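PDB 3PGB: putative uncharacterized protein from Emericella nidulans, which probably oxidises primary amines with the help of a copper ion and a protein-derived topaquinone. Local coordinates for residues P144-D148 against Q174-N179; N549-S555 against T597-N603. One frame throughout, in Å; residues are numbered along the deposited sequence.

Contact 1 (P144-D148 against Q174-N179); sequences PYFAD and QGQVRN
Phe-146 meets both Val-177 and Asn-179 across an antiparallel pair of strands. Its CB lies 3.9 Å from CG1 of Val-177, on the face of the sheet that these two residues share. CG stands beside the backbone N and anti to the carbonyl carbon (chi1 -70°), which sends the ring back toward the 174-179 segment. CD2 then nears the carbonyl O of Arg-178 and CB of Asn-179. CE2 lies 3.5 Å from Asn-179 CG, and CZ is 3.4 Å from Asn-179 ND2. Ring and amide planes are 24° apart. The amide is fixed by other bonds: ND2 to Asn-137 OD1, and OD1 from Glu-181 N.

Phe-146 and Val-177 form a hydrogen-bonded pair. Phe-146 N reaches Val-177 O at 2.7 Å, and Val-177 N reaches Phe-146 O at 3.1 Å. At the two ends, Asn-179 N bonds to Pro-144 O at 3.0 Å and Asp-148 N to Gly-175 O at 2.8 Å. A water also joins Asp-148 OD1 to Gly-175 O. Ala-147 and Gln-176 share the other face. The Tyr-145 ring lies alongside Gln-176 and points the same way, with CE1 3.8 Å from NE2.

Strand 145-152 is held from its other side by strand 131-138, through backbone bonds of Tyr-145 and Ala-147. Tyr-662 stacks on the Phe-146 ring, while His-133 and His-660 bind the Asp-148 carboxylate. Strand 176-178 lies against 145-152 within a small antiparallel sheet.

Contact 2 (N549-S555 against T597-N603); sequences NTIELVS and TQLHVVN
Ile-551, Leu-553 and their partners Val-601 and Leu-599 lie on one face of an antiparallel strand pair in the large beta-sandwich domain of copper amine oxidases. The backbone bonds come in three reciprocal pairs: Thr-550 with Val-602, Glu-552 with His-600, and Val-554 with Gln-598. Between them, CA of Ile-551 makes a CA-H...O contact with His-600 O at 3.3 Å.

Apolar packing makes up most of the first face. Ile-551 CD1 touches Val-601 CG2 at 3.4 Å, and Leu-553 CD2 meets Leu-599 CD1 at 3.9 Å. The hydroxyls of Ser-555 and Thr-597 close its end. Leu-688, a residue of a calcium site, lies against Ile-551 and Val-601. Across the other face, Val-554 CG2 comes within 3.3 Å of His-600 CE1. Val-554 puts this methyl anti to its carbonyl carbon, on the side nearer the imidazole. Tyr-521 of the second subunit packs on both Val-554 and His-600, so this face meets the dimer partner.

Polar side chains gather at the same ring. A water bridges Glu-552 OE2 and His-600 ND1, whose direct separation is 4.4 Å. On the other ring nitrogen, His-600 NE2 donates to Gln-598 OE1 at 3.2 Å with an N-H...O angle of 160°. The donor sits in the amide carbonyl plane on a lone pair, and the oxygen lies within 3° of the imidazole plane.

How the contacts relate
Both contacts are antiparallel strand pairs, but they share no strand, and their centres are about 40 Å apart. Contact 1 is partly buried and belongs to a small sheet away from the annotated sites. Contact 2 is buried, lies in the enzyme domain and runs close to a calcium site. Its longer pairing has a mainly aliphatic face and a mixed face, with Glu-552, His-600 and Gln-598 beside valines, that touches the second subunit. Contact 1 has a short pairing, with an aromatic ring against an amide and waters linking the strands near the Asp-148 end. No other chain of the assembly touches it. Its buried polar ends instead find partners within the same chain.

Contact 1 (P144-D148 against Q174-N179)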
loop_
_atom_site.group_PDB
_atom_site.type_symbol
_atom_site.label_atom_id
_atom_site.label_comp_id
_atom_site.label_asym_id
_atom_site.label_seq_id
_atom_site.Cartn_x
_atom_site.Cartn_y
_atom_site.Cartn_z
ATOM N N PRO A 144 -1.665 40.793 -23.276
ATOM C CA PRO A 144 -2.478 40.420 -22.116
ATOM C C PRO A 144 -1.686 39.700 -21.030
ATOM O O PRO A 144 -0.724 38.996 -21.336
ATOM C CB PRO A 144 -3.542 39.495 -22.708
ATOM C CG PRO A 144 -3.003 39.047 -24.015
ATOM C CD PRO A 144 -2.157 40.153 -24.512
ATOM N N TYR A 145 -2.082 39.893 -19.774
ATOM C CA TYR A 145 -1.330 39.352 -18.644
ATOM C C TYR A 145 -2.186 39.112 -17.403
ATOM O O TYR A 145 -3.234 39.732 -17.224
ATOM C CB TYR A 145 -0.160 40.277 -18.293
ATOM C CG TYR A 145 -0.560 41.672 -17.882
ATOM C CD1 TYR A 145 -0.601 42.042 -16.541
ATOM C CD2 TYR A 145 -0.890 42.629 -18.835
ATOM C CE1 TYR A 145 -0.963 43.336 -16.163
ATOM C CE2 TYR A 145 -1.260 43.916 -18.471
ATOM C CZ TYR A 145 -1.296 44.264 -17.140
ATOM O OH TYR A 145 -1.656 45.540 -16.792
ATOM N N PHE A 146 -1.724 38.187 -16.562
ATOM C CA PHE A 146 -2.343 37.919 -15.268
ATOM C C PHE A 146 -1.595 38.731 -14.230
ATOM O O PHE A 146 -0.394 38.913 -14.348
ATOM C CB PHE A 146 -2.282 36.428 -14.927
ATOM C CG PHE A 146 -3.184 35.573 -15.777
ATOM C CD1 PHE A 146 -4.560 35.650 -15.639
ATOM C CD2 PHE A 146 -2.658 34.691 -16.704
ATOM C CE1 PHE A 146 -5.397 34.871 -16.416
ATOM C CE2 PHE A 146 -3.488 33.905 -17.486
ATOM C CZ PHE A 146 -4.861 33.996 -17.345
ATOM N N ALA A 147 -2.304 39.230 -13.225
ATOM C CA ALA A 147 -1.697 40.099 -12.223
ATOM C C ALA A 147 -2.067 39.677 -10.799
ATOM O O ALA A 147 -3.224 39.798 -10.396
ATOM C CB ALA A 147 -2.111 41.547 -12.473
ATOM N N ASP A 148 -1.078 39.187 -10.052
ATOM C CA ASP A 148 -1.234 38.914 -8.627
ATOM C C ASP A 148 -1.051 40.207 -7.822
ATOM O O ASP A 148 -0.002 40.854 -7.907
ATOM C CB ASP A 148 -0.204 37.874 -8.157
ATOM C CG ASP A 148 -0.480 36.481 -8.694
ATOM O OD1 ASP A 148 0.388 35.932 -9.407
ATOM O OD2 ASP A 148 -1.554 35.918 -8.392
ATOM N N GLN A 174 6.657 42.056 -10.444
ATOM C CA GLN A 174 5.489 42.722 -9.850
ATOM C C GLN A 174 4.206 41.870 -9.914
ATOM O O GLN A 174 3.104 42.407 -10.049
ATOM C CB GLN A 174 5.264 44.104 -10.499
ATOM C CG GLN A 174 6.408 45.105 -10.286
ATOM C CD GLN A 174 6.224 46.428 -11.052
ATOM O OE1 GLN A 174 5.460 46.507 -12.019
ATOM N NE2 GLN A 174 6.941 47.467 -10.621
ATOM N N GLY A 175 4.361 40.550 -9.807
ATOM C CA GLY A 175 3.233 39.621 -9.823
ATOM C C GLY A 175 2.575 39.412 -11.178
ATOM O O GLY A 175 1.462 38.892 -11.255
ATOM N N GLN A 176 3.260 39.796 -12.251
ATOM C CA GLN A 176 2.678 39.729 -13.591
ATOM C C GLN A 176 3.281 38.606 -14.419
ATOM O O GLN A 176 4.487 38.369 -14.384
ATOM C CB GLN A 176 2.875 41.055 -14.321
ATOM C CG GLN A 176 2.220 42.244 -13.640
ATOM C CD GLN A 176 2.536 43.547 -14.341
ATOM O OE1 GLN A 176 3.370 43.595 -15.245
ATOM N NE2 GLN A 176 1.873 44.619 -13.923
ATOM N N VAL A 177 2.425 37.911 -15.156
ATOM C CA VAL A 177 2.857 36.888 -16.094
ATOM C C VAL A 177 1.917 36.967 -17.289
ATOM O O VAL A 177 0.740 37.301 -17.134
ATOM C CB VAL A 177 2.832 35.477 -15.456
ATOM C CG1 VAL A 177 1.417 35.085 -15.062
ATOM C CG2 VAL A 177 3.440 34.449 -16.400
ATOM N N ARG A 178 2.430 36.686 -18.478
ATOM C CA ARG A 178 1.621 36.814 -19.680
ATOM C C ARG A 178 0.446 35.847 -19.655
ATOM O O ARG A 178 0.483 34.824 -18.964
ATOM C CB ARG A 178 2.462 36.570 -20.935
ATOM C CG ARG A 178 2.969 35.153 -21.091
ATOM C CD ARG A 178 3.717 35.008 -22.383
ATOM N NE ARG A 178 4.272 33.673 -22.555
ATOM C CZ ARG A 178 4.989 33.289 -23.608
ATOM N NH1 ARG A 178 5.247 34.139 -24.600
ATOM N NH2 ARG A 178 5.453 32.051 -23.673
ATOM N N ASN A 179 -0.596 36.186 -20.405
ATOM C CA ASN A 179 -1.724 35.298 -20.620
ATOM C C ASN A 179 -1.588 34.738 -22.030
ATOM O O ASN A 179 -1.801 35.448 -23.018
ATOM C CB ASN A 179 -3.042 36.061 -20.440
ATOM C CG ASN A 179 -4.273 35.178 -20.612
ATOM O OD1 ASN A 179 -4.194 34.058 -21.116
ATOM N ND2 ASN A 179 -5.419 35.692 -20.197
HETATM O O HOH W 1 0.552 46.267 -15.556
HETATM O O HOH W 2 -0.323 36.462 -12.084
HETATM O O HOH W 3 0.428 42.360 -10.391
#

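Contact 2 (N549-S555 against T597-N603)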
loop_
_atom_site.group_PDB
_atom_site.type_symbol
_atom_site.label_atom_id
_atom_site.label_comp_id
_atom_site.label_asym_id
_atom_site.label_seq_id
_atom_site.Cartn_x
_atom_site.Cartn_y
_atom_site.Cartn_z
ATOM N N ASN A 549 14.811 21.546 12.959
ATOM C CA ASN A 549 14.890 20.107 12.653
ATOM C C ASN A 549 16.059 19.721 11.728
ATOM O O ASN A 549 16.717 20.590 11.144
ATOM C CB ASN A 549 13.589 19.641 11.997
ATOM C CG ASN A 549 12.380 19.803 12.894
ATOM O OD1 ASN A 549 11.241 19.789 12.418
ATOM N ND2 ASN A 549 12.612 19.954 14.197
ATOM N N THR A 550 16.298 18.411 11.603
ATOM C CA THR A 550 17.284 17.863 10.665
ATOM C C THR A 550 16.752 16.594 10.001
ATOM O O THR A 550 16.040 15.818 10.631
ATOM C CB THR A 550 18.612 17.502 11.371
ATOM O OG1 THR A 550 19.069 18.613 12.153
ATOM C CG2 THR A 550 19.684 17.119 10.348
ATOM N N ILE A 551 17.101 16.381 8.735
ATOM C CA ILE A 551 16.769 15.136 8.053
ATOM C C ILE A 551 17.876 14.123 8.297
ATOM O O ILE A 551 19.040 14.415 8.051
ATOM C CB ILE A 551 16.614 15.321 6.536
ATOM C CG1 ILE A 551 15.437 16.251 6.217
ATOM C CG2 ILE A 551 16.441 13.972 5.859
ATOM C CD1 ILE A 551 14.123 15.855 6.849
ATOM N N GLU A 552 17.517 12.944 8.796
ATOM C CA GLU A 552 18.482 11.870 8.985
ATOM C C GLU A 552 18.110 10.729 8.060
ATOM O O GLU A 552 16.939 10.358 7.969
ATOM C CB GLU A 552 18.508 11.373 10.428
ATOM C CG GLU A 552 19.646 10.382 10.691
ATOM C CD GLU A 552 19.719 9.903 12.131
ATOM O OE1 GLU A 552 20.796 9.423 12.554
ATOM O OE2 GLU A 552 18.703 10.000 12.847
ATOM N N LEU A 553 19.114 10.195 7.371
ATOM C CA LEU A 553 18.948 9.013 6.540
ATOM C C LEU A 553 19.511 7.839 7.317
ATOM O O LEU A 553 20.684 7.845 7.701
ATOM C CB LEU A 553 19.675 9.167 5.202
ATOM C CG LEU A 553 19.313 10.411 4.383
ATOM C CD1 LEU A 553 20.185 10.506 3.133
ATOM C CD2 LEU A 553 17.837 10.407 4.021
ATOM N N VAL A 554 18.659 6.861 7.589
ATOM C CA VAL A 554 19.072 5.657 8.270
ATOM C C VAL A 554 18.903 4.549 7.272
ATOM O O VAL A 554 17.788 4.268 6.825
ATOM C CB VAL A 554 18.230 5.366 9.508
ATOM C CG1 VAL A 554 18.658 4.041 10.138
ATOM C CG2 VAL A 554 18.363 6.502 10.496
ATOM N N SER A 555 20.022 3.918 6.937
ATOM C CA SER A 555 20.081 2.991 5.837
ATOM C C SER A 555 20.471 1.611 6.351
ATOM O O SER A 555 21.249 1.495 7.290
ATOM C CB SER A 555 21.102 3.504 4.820
ATOM O OG SER A 555 20.499 3.665 3.550
ATOM N N THR A 597 16.987 2.569 2.468
ATOM C CA THR A 597 17.226 3.820 3.187
ATOM C C THR A 597 15.926 4.383 3.756
ATOM O O THR A 597 14.977 4.666 3.011
ATOM C CB THR A 597 17.854 4.889 2.264
ATOM O OG1 THR A 597 19.061 4.381 1.679
ATOM C CG2 THR A 597 18.158 6.164 3.046
ATOM N N GLN A 598 15.890 4.547 5.076
ATOM C CA GLN A 598 14.765 5.193 5.741
ATOM C C GLN A 598 15.068 6.682 5.871
ATOM O O GLN A 598 16.217 7.067 6.093
ATOM C CB GLN A 598 14.513 4.582 7.123
ATOM C CG GLN A 598 14.103 3.113 7.104
ATOM C CD GLN A 598 13.731 2.585 8.484
ATOM O OE1 GLN A 598 13.751 3.320 9.470
ATOM N NE2 GLN A 598 13.381 1.303 8.552
ATOM N N LEU A 599 14.035 7.508 5.723
ATOM C CA LEU A 599 14.166 8.958 5.799
ATOM C C LEU A 599 13.411 9.481 7.016
ATOM O O LEU A 599 12.213 9.244 7.147
ATOM C CB LEU A 599 13.620 9.584 4.525
ATOM C CG LEU A 599 13.822 11.086 4.392
ATOM C CD1 LEU A 599 14.216 11.460 2.962
ATOM C CD2 LEU A 599 12.569 11.805 4.832
ATOM N N HIS A 600 14.123 10.172 7.907
ATOM C CA HIS A 600 13.567 10.647 9.173
ATOM C C HIS A 600 13.652 12.166 9.273
ATOM O O HIS A 600 14.663 12.752 8.911
ATOM C CB HIS A 600 14.342 10.065 10.360
ATOM C CG HIS A 600 14.396 8.571 10.395
ATOM N ND1 HIS A 600 15.251 7.888 11.228
ATOM C CD2 HIS A 600 13.708 7.628 9.708
ATOM C CE1 HIS A 600 15.083 6.588 11.062
ATOM N NE2 HIS A 600 14.156 6.402 10.140
ATOM N N VAL A 601 12.601 12.797 9.785
ATOM C CA VAL A 601 12.635 14.224 10.082
ATOM C C VAL A 601 12.750 14.331 11.587
ATOM O O VAL A 601 11.802 14.012 12.295
ATOM C CB VAL A 601 11.365 14.964 9.585
ATOM C CG1 VAL A 601 11.468 16.450 9.887
ATOM C CG2 VAL A 601 11.173 14.748 8.106
ATOM N N VAL A 602 13.915 14.755 12.073
ATOM C CA VAL A 602 14.224 14.697 13.507
ATOM C C VAL A 602 14.620 16.052 14.084
ATOM O O VAL A 602 14.886 17.002 13.349
ATOM C CB VAL A 602 15.376 13.704 13.804
ATOM C CG1 VAL A 602 15.131 12.371 13.127
ATOM C CG2 VAL A 602 16.708 14.284 13.372
ATOM N N ASN A 603 14.655 16.128 15.410
ATOM C CA ASN A 603 15.180 17.295 16.107
ATOM C C ASN A 603 16.350 16.857 16.971
ATOM O O ASN A 603 16.164 16.225 18.014
ATOM C CB ASN A 603 14.101 17.962 16.958
ATOM C CG ASN A 603 14.581 19.246 17.609
ATOM O OD1 ASN A 603 15.775 19.440 17.820
ATOM N ND2 ASN A 603 13.647 20.127 17.937
HETATM O O HOH W 4 16.524 8.766 13.400
#